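Local structure of 4-hydroxybutyrate coenzyme A transferase (Shewanella oneidensis, 2OAS) at residues 30-33 / 34-38; 15-18 / 19-22; 406-410 / 411-415; 389-392 / 393-397. The protein probably transfers coenzyme A between acyl groups such as acetyl and 4-hydroxybutyryl. All coordinates share one frame; numbering follows the deposited sequence.

Contact 1: 30-33 / 34-38; sequences TPKV and LLDAL
Lys32 and Asp36, four residues apart on one helix, form a salt bridge with NZ of Lys32 2.6 Å from OD2 of Asp36. The lysine runs straight out from a CG that is anti to its own N, and only the last torsion bends (chi4 -54°), turning NZ back towards the carboxylate. Asp36 meets it with CG swung beside the backbone N (chi1 -77°), so that OD2 receives the ammonium on its syn side, 16° out of the carboxylate plane. OD1 is taken by Ser60 OG, and two partners on different oxygens should limit the rotation of the carboxylate. Asp36 N also donates to Lys32 O at 2.8 Å.

The helix belongs to the beta-alpha-beta unit of strand 21-24, helix 32-41 and strand 48-52 in the parallel N-terminal sheet, and Pro31 is its N-cap. Pro31 is also the centre of an inverse gamma turn, in which Lys32 N lies 2.7 Å from Thr30 O. Pro31 O accepts Leu35 N at 2.7 Å and, weakly, Leu34 N.

On the buried side, CG2 of Thr30 abuts CD1 of Leu35 at 3.4 Å, the two side chains crossing at about a right angle. The other branch of Thr30, OG1, bonds to Met27 O, Thr55 OG1 and Glu56 N. CG of Leu35 lies 3.3 Å from Pro31 O. Pro31 CB meets Leu34 CB at 4.1 Å, and Leu34 extends further to Ile147 and His149 of strand 145-150.

Contact 2: 15-18 / 19-22; sequences LIRS and GETL
Arg17 and Glu20 are the first and last residues of a type II beta turn that feeds the chain from helix 9-13 into strand 21-24 of the parallel N-terminal sheet. Gly19 occupies the third position with a phi of 75°, a positive value that favours glycine.

The tight part lies beneath the turn, where CD1 of Ile16 packs 3.7 Å from CD1 of Leu22 and CG2 of Ile16 sits 4.0 Å from that same methyl. Both side chains are buried, and Ile16 continues onto Ile115 of the adjacent strand 113-118 and Ile147 of strand 145-150 beyond it. At the solvent side the packing thins out: Ser18 and Gly19 are exposed, and the Arg17 side chain bends at chi2 and chi3, with NE of Arg17 staying 6.3 Å from OE1 of Glu20, without contact.

Glu20 spans the two zones. Its CG stands beside the backbone N (chi1 -65°) and the chain beyond is extended, which lays the carboxylate back across the mouth of the turn. OE1 of Glu20 is held chiefly by a salt bridge to Lys145 NZ; Arg17 N adds a weak hydrogen bond to Glu20 OE1 at 3.1 Å. On the same path, CG of Glu20 passes 3.1 Å from Arg17 O.

Contact 3: 406-410 / 411-415; sequences NIAHP and DFREQ
Phe412 N donates to His409 O at 2.8 Å, and Arg413 N reaches Pro410 O in a weak bond at 3.5 Å, as the chain turns into helix 410-422. His409 is the N-cap of that helix and caps with its side chain as well. Its CG is anti to the backbone N (chi1 -169°), which brings ND1 of His409 within 3.0 Å of Asp411 N. The bond is nearly straight, 166° at the hydrogen, and its donor lies only 9° out of the imidazole plane, so the ring meets the N-H by its edge. Tyr387 packs edge-to-face with the same ring.

Phe412 brings the edge of its ring to His409, CD1 of Phe412 lying 3.9 Å from His409 CB, while the phenyl also rests on Thr354.

Arg413 folds back along the loop that precedes its helix, bending at chi2 and chi3. Its strongest polar partner is Ile405 O, which NH1 bonds at the end of helix 397-405, so one side chain ties the two consecutive helices together. Ala408 O comes over one face of the guanidinium, 2.7 Å from NE of Arg413 but at a poor angle for a hydrogen bond.

Asp411 lies alongside His409 and points the same way, the carboxylate plane turned from the imidazole, with OD2 of Asp411 3.1 Å from CE1 of His409.

Contact 4: 389-392 / 393-397; sequences AANL and KGRSL
A type II beta turn from Leu392 to Arg395 takes the chain off strand 388-391, an edge strand, within this chain, of the six-stranded mixed sheet, towards helix 397-405. Its closing bond runs from Arg395 N to Leu392 O at 2.8 Å. Gly394, at the third position, has the positive phi this turn type favours.

An Asx turn, Asn391 to Lys393, overlaps its start. Asn391 has CG anti to its own N (chi1 -163°), and OD1 of Asn391 thereby accepts Lys393 N at 3.2 Å. Arg395 bends at chi2 and doubles back over the asparagine, the two side chains crossing at about a right angle. OD1 lies over one face of the guanidinium, and the amide and guanidinium planes are 45° apart. NH2 of Arg395 comes 3.2 Å from CB of Asn391 and 2.7 Å from the backbone O of Asn391, though the angle there is poor for a hydrogen bond.

NZ of Lys393 forms a salt bridge with Glu108 of the second subunit, which places the turn at the dimer interface. Within the turn, the closeness of the cationic guanidinium to Asn391 O without hydrogen-bond geometry is consistent with a mainly charge-dipole attraction.

The four contacts form two pairs on opposite sides of the chain's centre. Contacts 1 and 2, centres about 15 Å apart, share a core: Leu38 CD1 meets Ile16 CD1 at 3.9 Å, joining helix 32-41 to the loop before strand 21-24. Contacts 3 and 4, centres about 17 Å apart, meet where Ile407 CG2 lies 3.7 Å from Ala389 N. Between the pairs, centres are 47 to 52 Å apart. Contact 3 is nearer the ligand: the side chain of Phe412 is about 10 Å, and that of Thr30 about 13 Å, from bound coenzyme A, and that of Ala408 about 8 Å from that of CoA-binding Arg362. Contacts 1, 2 and 4 lie away from the CoA-binding residues.

Contact 1: 30-33 / 34-38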
loop_
_atom_site.group_PDB
_atom_site.type_symbol
_atom_site.label_atom_id
_atom_site.label_comp_id
_atom_site.label_asym_id
_atom_site.label_seq_id
_atom_site.Cartn_x
_atom_site.Cartn_y
_atom_site.Cartn_z
ATOM N N THR A 30 -0.858 6.158 27.927
ATOM C CA THR A 30 0.374 6.900 28.177
ATOM C C THR A 30 0.581 7.016 29.686
ATOM O O THR A 30 -0.248 7.547 30.397
ATOM C CB THR A 30 0.310 8.305 27.524
ATOM O OG1 THR A 30 0.175 8.153 26.112
ATOM C CG2 THR A 30 1.565 9.110 27.819
ATOM N N PRO A 31 1.697 6.481 30.185
ATOM C CA PRO A 31 2.025 6.505 31.610
ATOM C C PRO A 31 2.428 7.878 32.107
ATOM O O PRO A 31 3.580 8.094 32.485
ATOM C CB PRO A 31 3.177 5.500 31.721
ATOM C CG PRO A 31 3.039 4.636 30.501
ATOM C CD PRO A 31 2.669 5.647 29.445
ATOM N N LYS A 32 1.471 8.795 32.118
ATOM C CA LYS A 32 1.710 10.161 32.570
ATOM C C LYS A 32 2.402 10.229 33.939
ATOM O O LYS A 32 3.350 10.994 34.127
ATOM C CB LYS A 32 0.381 10.920 32.632
ATOM C CG LYS A 32 0.540 12.416 32.885
ATOM C CD LYS A 32 -0.804 13.118 33.017
ATOM C CE LYS A 32 -0.596 14.595 33.286
ATOM N NZ LYS A 32 0.299 14.784 34.459
ATOM N N VAL A 33 1.922 9.433 34.886
ATOM C CA VAL A 33 2.487 9.418 36.227
ATOM C C VAL A 33 3.978 9.131 36.197
ATOM O O VAL A 33 4.756 9.745 36.924
ATOM C CB VAL A 33 1.819 8.343 37.109
ATOM C CG1 VAL A 33 2.430 8.356 38.495
ATOM C CG2 VAL A 33 0.338 8.589 37.198
ATOM N N LEU A 34 4.375 8.192 35.353
ATOM C CA LEU A 34 5.775 7.815 35.231
ATOM C C LEU A 34 6.526 8.779 34.339
ATOM O O LEU A 34 7.659 9.128 34.629
ATOM C CB LEU A 34 5.883 6.396 34.667
ATOM C CG LEU A 34 6.325 5.263 35.603
ATOM C CD1 LEU A 34 5.750 5.446 36.992
ATOM C CD2 LEU A 34 5.895 3.904 35.001
ATOM N N LEU A 35 5.897 9.214 33.259
ATOM C CA LEU A 35 6.556 10.121 32.339
ATOM C C LEU A 35 6.835 11.475 32.999
ATOM O O LEU A 35 7.807 12.134 32.655
ATOM C CB LEU A 35 5.725 10.276 31.047
ATOM C CG LEU A 35 5.642 9.089 30.055
ATOM C CD1 LEU A 35 4.745 9.463 28.904
ATOM C CD2 LEU A 35 7.013 8.686 29.528
ATOM N N ASP A 36 6.004 11.888 33.954
ATOM C CA ASP A 36 6.254 13.162 34.632
ATOM C C ASP A 36 7.461 13.005 35.536
ATOM O O ASP A 36 8.232 13.941 35.708
ATOM C CB ASP A 36 5.045 13.625 35.454
ATOM C CG ASP A 36 3.934 14.210 34.581
ATOM O OD1 ASP A 36 4.159 14.401 33.366
ATOM O OD2 ASP A 36 2.838 14.488 35.112
ATOM N N ALA A 37 7.641 11.820 36.105
ATOM C CA ALA A 37 8.793 11.620 36.971
ATOM C C ALA A 37 10.067 11.586 36.118
ATOM O O ALA A 37 11.141 11.979 36.569
ATOM C CB ALA A 37 8.649 10.328 37.754
ATOM N N LEU A 38 9.931 11.123 34.884
ATOM C CA LEU A 38 11.059 11.038 33.967
ATOM C C LEU A 38 11.402 12.434 33.465
ATOM O O LEU A 38 12.513 12.686 33.006
ATOM C CB LEU A 38 10.705 10.130 32.786
ATOM C CG LEU A 38 11.732 9.928 31.682
ATOM C CD1 LEU A 38 12.989 9.291 32.259
ATOM C CD2 LEU A 38 11.146 9.071 30.582
#

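Contact 2: 15-18 / 19-22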
loop_
_atom_site.group_PDB
_atom_site.type_symbol
_atom_site.label_atom_id
_atom_site.label_comp_id
_atom_site.label_asym_id
_atom_site.label_seq_id
_atom_site.Cartn_x
_atom_site.Cartn_y
_atom_site.Cartn_z
ATOM N N LEU A 15 15.694 3.580 37.608
ATOM C CA LEU A 15 16.406 2.489 36.947
ATOM C C LEU A 15 16.853 2.901 35.549
ATOM O O LEU A 15 17.861 2.420 35.053
ATOM C CB LEU A 15 15.529 1.238 36.877
ATOM C CG LEU A 15 15.285 0.460 38.177
ATOM C CD1 LEU A 15 14.656 1.356 39.225
ATOM C CD2 LEU A 15 14.376 -0.739 37.890
ATOM N N ILE A 16 16.105 3.790 34.906
ATOM C CA ILE A 16 16.485 4.226 33.566
ATOM C C ILE A 16 17.858 4.872 33.650
ATOM O O ILE A 16 18.099 5.720 34.516
ATOM C CB ILE A 16 15.478 5.232 32.979
ATOM C CG1 ILE A 16 14.097 4.568 32.859
ATOM C CG2 ILE A 16 15.974 5.724 31.621
ATOM C CD1 ILE A 16 13.010 5.439 32.257
ATOM N N ARG A 17 18.758 4.441 32.769
ATOM C CA ARG A 17 20.134 4.960 32.710
ATOM C C ARG A 17 20.356 5.720 31.406
ATOM O O ARG A 17 19.551 5.617 30.485
ATOM C CB ARG A 17 21.134 3.806 32.829
ATOM C CG ARG A 17 21.212 3.209 34.230
ATOM C CD ARG A 17 21.995 4.129 35.151
ATOM N NE ARG A 17 21.443 4.243 36.502
ATOM C CZ ARG A 17 22.011 4.947 37.482
ATOM N NH1 ARG A 17 21.434 5.013 38.704
ATOM N NH2 ARG A 17 23.153 5.578 37.232
ATOM N N SER A 18 21.446 6.479 31.324
ATOM C CA SER A 18 21.734 7.263 30.118
ATOM C C SER A 18 21.968 6.473 28.834
ATOM O O SER A 18 22.416 5.338 28.861
ATOM C CB SER A 18 22.933 8.176 30.360
ATOM O OG SER A 18 22.636 9.168 31.327
ATOM N N GLY A 19 21.656 7.098 27.703
ATOM C CA GLY A 19 21.846 6.452 26.420
ATOM C C GLY A 19 20.834 5.377 26.060
ATOM O O GLY A 19 20.891 4.810 24.961
ATOM N N GLU A 20 19.900 5.102 26.963
ATOM C CA GLU A 20 18.901 4.072 26.706
ATOM C C GLU A 20 17.828 4.468 25.693
ATOM O O GLU A 20 17.524 5.648 25.504
ATOM C CB GLU A 20 18.219 3.639 28.014
ATOM C CG GLU A 20 19.150 2.947 29.008
ATOM C CD GLU A 20 18.413 2.387 30.226
ATOM O OE1 GLU A 20 19.084 1.856 31.148
ATOM O OE2 GLU A 20 17.173 2.473 30.264
ATOM N N THR A 21 17.293 3.456 25.021
ATOM C CA THR A 21 16.219 3.657 24.064
ATOM C C THR A 21 14.988 3.166 24.808
ATOM O O THR A 21 14.923 2.010 25.231
ATOM C CB THR A 21 16.382 2.816 22.798
ATOM O OG1 THR A 21 17.603 3.177 22.144
ATOM C CG2 THR A 21 15.215 3.071 21.862
ATOM N N LEU A 22 14.032 4.064 24.977
ATOM C CA LEU A 22 12.819 3.777 25.693
ATOM C C LEU A 22 11.564 3.699 24.820
ATOM O O LEU A 22 11.465 4.317 23.745
ATOM C CB LEU A 22 12.602 4.863 26.756
ATOM C CG LEU A 22 13.685 5.101 27.816
ATOM C CD1 LEU A 22 13.307 6.297 28.666
ATOM C CD2 LEU A 22 13.851 3.865 28.686
#

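Contact 3: 406-410 / 411-415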
loop_
_atom_site.group_PDB
_atom_site.type_symbol
_atom_site.label_atom_id
_atom_site.label_comp_id
_atom_site.label_asym_id
_atom_site.label_seq_id
_atom_site.Cartn_x
_atom_site.Cartn_y
_atom_site.Cartn_z
ATOM N N ASN A 406 -16.434 17.991 -7.965
ATOM C CA ASN A 406 -17.863 18.094 -7.694
ATOM C C ASN A 406 -18.193 18.049 -6.206
ATOM O O ASN A 406 -19.301 18.414 -5.815
ATOM C CB ASN A 406 -18.653 17.000 -8.411
ATOM C CG ASN A 406 -18.756 17.243 -9.907
ATOM O OD1 ASN A 406 -18.938 18.382 -10.356
ATOM N ND2 ASN A 406 -18.655 16.167 -10.691
ATOM N N ILE A 407 -17.252 17.597 -5.381
ATOM C CA ILE A 407 -17.489 17.558 -3.939
ATOM C C ILE A 407 -16.580 18.570 -3.243
ATOM O O ILE A 407 -16.569 18.693 -2.019
ATOM C CB ILE A 407 -17.256 16.135 -3.329
ATOM C CG1 ILE A 407 -15.790 15.722 -3.488
ATOM C CG2 ILE A 407 -18.199 15.122 -3.980
ATOM C CD1 ILE A 407 -15.480 14.355 -2.908
ATOM N N ALA A 408 -15.803 19.293 -4.033
ATOM C CA ALA A 408 -14.920 20.312 -3.479
ATOM C C ALA A 408 -15.762 21.555 -3.196
ATOM O O ALA A 408 -16.798 21.760 -3.823
ATOM C CB ALA A 408 -13.816 20.643 -4.477
ATOM N N HIS A 409 -15.333 22.383 -2.255
ATOM C CA HIS A 409 -16.101 23.587 -1.948
ATOM C C HIS A 409 -16.221 24.427 -3.217
ATOM O O HIS A 409 -15.230 24.658 -3.912
ATOM C CB HIS A 409 -15.413 24.393 -0.843
ATOM C CG HIS A 409 -16.257 25.499 -0.281
ATOM N ND1 HIS A 409 -16.533 26.659 -0.976
ATOM C CD2 HIS A 409 -16.871 25.627 0.923
ATOM C CE1 HIS A 409 -17.275 27.453 -0.222
ATOM N NE2 HIS A 409 -17.494 26.851 0.934
ATOM N N PRO A 410 -17.443 24.888 -3.534
ATOM C CA PRO A 410 -17.675 25.703 -4.728
ATOM C C PRO A 410 -16.755 26.920 -4.903
ATOM O O PRO A 410 -16.575 27.398 -6.018
ATOM C CB PRO A 410 -19.157 26.072 -4.611
ATOM C CG PRO A 410 -19.418 25.992 -3.131
ATOM C CD PRO A 410 -18.677 24.766 -2.736
ATOM N N ASP A 411 -16.163 27.422 -3.821
ATOM C CA ASP A 411 -15.270 28.568 -3.956
ATOM C C ASP A 411 -13.961 28.180 -4.644
ATOM O O ASP A 411 -13.163 29.049 -4.981
ATOM C CB ASP A 411 -14.946 29.204 -2.590
ATOM C CG ASP A 411 -16.135 29.954 -1.980
ATOM O OD1 ASP A 411 -17.114 30.242 -2.719
ATOM O OD2 ASP A 411 -16.076 30.268 -0.763
ATOM N N PHE A 412 -13.727 26.888 -4.850
ATOM C CA PHE A 412 -12.493 26.468 -5.505
ATOM C C PHE A 412 -12.710 25.658 -6.789
ATOM O O PHE A 412 -11.744 25.271 -7.450
ATOM C CB PHE A 412 -11.616 25.643 -4.558
ATOM C CG PHE A 412 -11.330 26.311 -3.243
ATOM C CD1 PHE A 412 -12.074 25.993 -2.108
ATOM C CD2 PHE A 412 -10.297 27.232 -3.129
ATOM C CE1 PHE A 412 -11.796 26.581 -0.876
ATOM C CE2 PHE A 412 -10.006 27.834 -1.897
ATOM C CZ PHE A 412 -10.759 27.502 -0.767
ATOM N N ARG A 413 -13.969 25.391 -7.134
ATOM C CA ARG A 413 -14.294 24.627 -8.330
ATOM C C ARG A 413 -13.599 25.179 -9.567
ATOM O O ARG A 413 -12.954 24.434 -10.307
ATOM C CB ARG A 413 -15.807 24.617 -8.566
ATOM C CG ARG A 413 -16.514 23.322 -8.177
ATOM C CD ARG A 413 -16.422 23.071 -6.707
ATOM N NE ARG A 413 -17.718 23.067 -6.028
ATOM C CZ ARG A 413 -18.600 22.073 -6.075
ATOM N NH1 ARG A 413 -18.339 20.989 -6.787
ATOM N NH2 ARG A 413 -19.730 22.147 -5.382
ATOM N N GLU A 414 -13.751 26.484 -9.787
ATOM C CA GLU A 414 -13.156 27.183 -10.923
ATOM C C GLU A 414 -11.643 26.939 -11.015
ATOM O O GLU A 414 -11.137 26.516 -12.060
ATOM C CB GLU A 414 -13.459 28.685 -10.819
ATOM C CG GLU A 414 -12.410 29.611 -11.451
ATOM C CD GLU A 414 -12.167 30.894 -10.619
ATOM O OE1 GLU A 414 -12.995 31.836 -10.704
ATOM O OE2 GLU A 414 -11.138 30.930 -9.869
ATOM N N GLN A 415 -10.916 27.201 -9.929
ATOM C CA GLN A 415 -9.471 26.971 -9.916
ATOM C C GLN A 415 -9.150 25.506 -10.209
ATOM O O GLN A 415 -8.344 25.203 -11.090
ATOM C CB GLN A 415 -8.860 27.327 -8.562
ATOM C CG GLN A 415 -8.294 28.728 -8.451
ATOM C CD GLN A 415 -7.191 29.007 -9.461
ATOM O OE1 GLN A 415 -6.283 28.197 -9.653
ATOM N NE2 GLN A 415 -7.265 30.167 -10.108
#

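Contact 4: 389-392 / 393-397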
loop_
_atom_site.group_PDB
_atom_site.type_symbol
_atom_site.label_atom_id
_atom_site.label_comp_id
_atom_site.label_asym_id
_atom_site.label_seq_id
_atom_site.Cartn_x
_atom_site.Cartn_y
_atom_site.Cartn_z
ATOM N N ALA A 389 -20.241 12.449 -2.462
ATOM C CA ALA A 389 -19.230 11.409 -2.552
ATOM C C ALA A 389 -18.709 11.244 -3.973
ATOM O O ALA A 389 -19.427 11.501 -4.938
ATOM C CB ALA A 389 -19.819 10.081 -2.069
ATOM N N ALA A 390 -17.454 10.808 -4.095
ATOM C CA ALA A 390 -16.855 10.569 -5.402
ATOM C C ALA A 390 -16.220 9.185 -5.409
ATOM O O ALA A 390 -15.398 8.862 -4.562
ATOM C CB ALA A 390 -15.808 11.638 -5.720
ATOM N N ASN A 391 -16.620 8.369 -6.373
ATOM C CA ASN A 391 -16.109 7.009 -6.507
ATOM C C ASN A 391 -14.984 7.020 -7.524
ATOM O O ASN A 391 -15.227 7.290 -8.697
ATOM C CB ASN A 391 -17.209 6.093 -7.011
ATOM C CG ASN A 391 -16.895 4.638 -6.785
ATOM O OD1 ASN A 391 -15.735 4.240 -6.748
ATOM N ND2 ASN A 391 -17.931 3.829 -6.634
ATOM N N LEU A 392 -13.762 6.724 -7.089
ATOM C CA LEU A 392 -12.628 6.733 -8.001
ATOM C C LEU A 392 -12.214 5.347 -8.476
ATOM O O LEU A 392 -11.423 5.216 -9.413
ATOM C CB LEU A 392 -11.448 7.429 -7.345
ATOM C CG LEU A 392 -11.775 8.785 -6.693
ATOM C CD1 LEU A 392 -10.506 9.352 -6.076
ATOM C CD2 LEU A 392 -12.351 9.749 -7.723
ATOM N N LYS A 393 -12.766 4.320 -7.844
ATOM C CA LYS A 393 -12.466 2.937 -8.188
ATOM C C LYS A 393 -12.624 2.644 -9.659
ATOM O O LYS A 393 -13.742 2.685 -10.194
ATOM C CB LYS A 393 -13.396 1.996 -7.408
ATOM C CG LYS A 393 -12.682 1.204 -6.344
ATOM C CD LYS A 393 -12.003 0.006 -6.944
ATOM C CE LYS A 393 -12.996 -1.136 -7.073
ATOM N NZ LYS A 393 -13.560 -1.501 -5.730
ATOM N N GLY A 394 -11.517 2.324 -10.314
ATOM C CA GLY A 394 -11.563 2.037 -11.734
ATOM C C GLY A 394 -11.754 3.253 -12.625
ATOM O O GLY A 394 -11.791 3.110 -13.842
ATOM N N ARG A 395 -11.855 4.447 -12.051
ATOM C CA ARG A 395 -12.045 5.648 -12.867
ATOM C C ARG A 395 -10.743 6.230 -13.389
ATOM O O ARG A 395 -9.729 6.205 -12.705
ATOM C CB ARG A 395 -12.772 6.715 -12.050
ATOM C CG ARG A 395 -13.968 6.188 -11.267
ATOM C CD ARG A 395 -15.029 5.631 -12.183
ATOM N NE ARG A 395 -15.771 4.550 -11.533
ATOM C CZ ARG A 395 -16.695 4.717 -10.589
ATOM N NH1 ARG A 395 -17.304 3.659 -10.065
ATOM N NH2 ARG A 395 -17.025 5.937 -10.182
ATOM N N SER A 396 -10.769 6.765 -14.601
ATOM C CA SER A 396 -9.562 7.369 -15.193
ATOM C C SER A 396 -9.204 8.667 -14.488
ATOM O O SER A 396 -9.919 9.107 -13.597
ATOM C CB SER A 396 -9.788 7.647 -16.667
ATOM O OG SER A 396 -11.026 8.302 -16.846
ATOM N N LEU A 397 -8.092 9.279 -14.881
ATOM C CA LEU A 397 -7.683 10.530 -14.252
ATOM C C LEU A 397 -8.684 11.646 -14.504
ATOM O O LEU A 397 -8.988 12.414 -13.592
ATOM C CB LEU A 397 -6.297 10.968 -14.728
ATOM C CG LEU A 397 -5.128 10.025 -14.409
ATOM C CD1 LEU A 397 -3.802 10.737 -14.706
ATOM C CD2 LEU A 397 -5.177 9.595 -12.956
#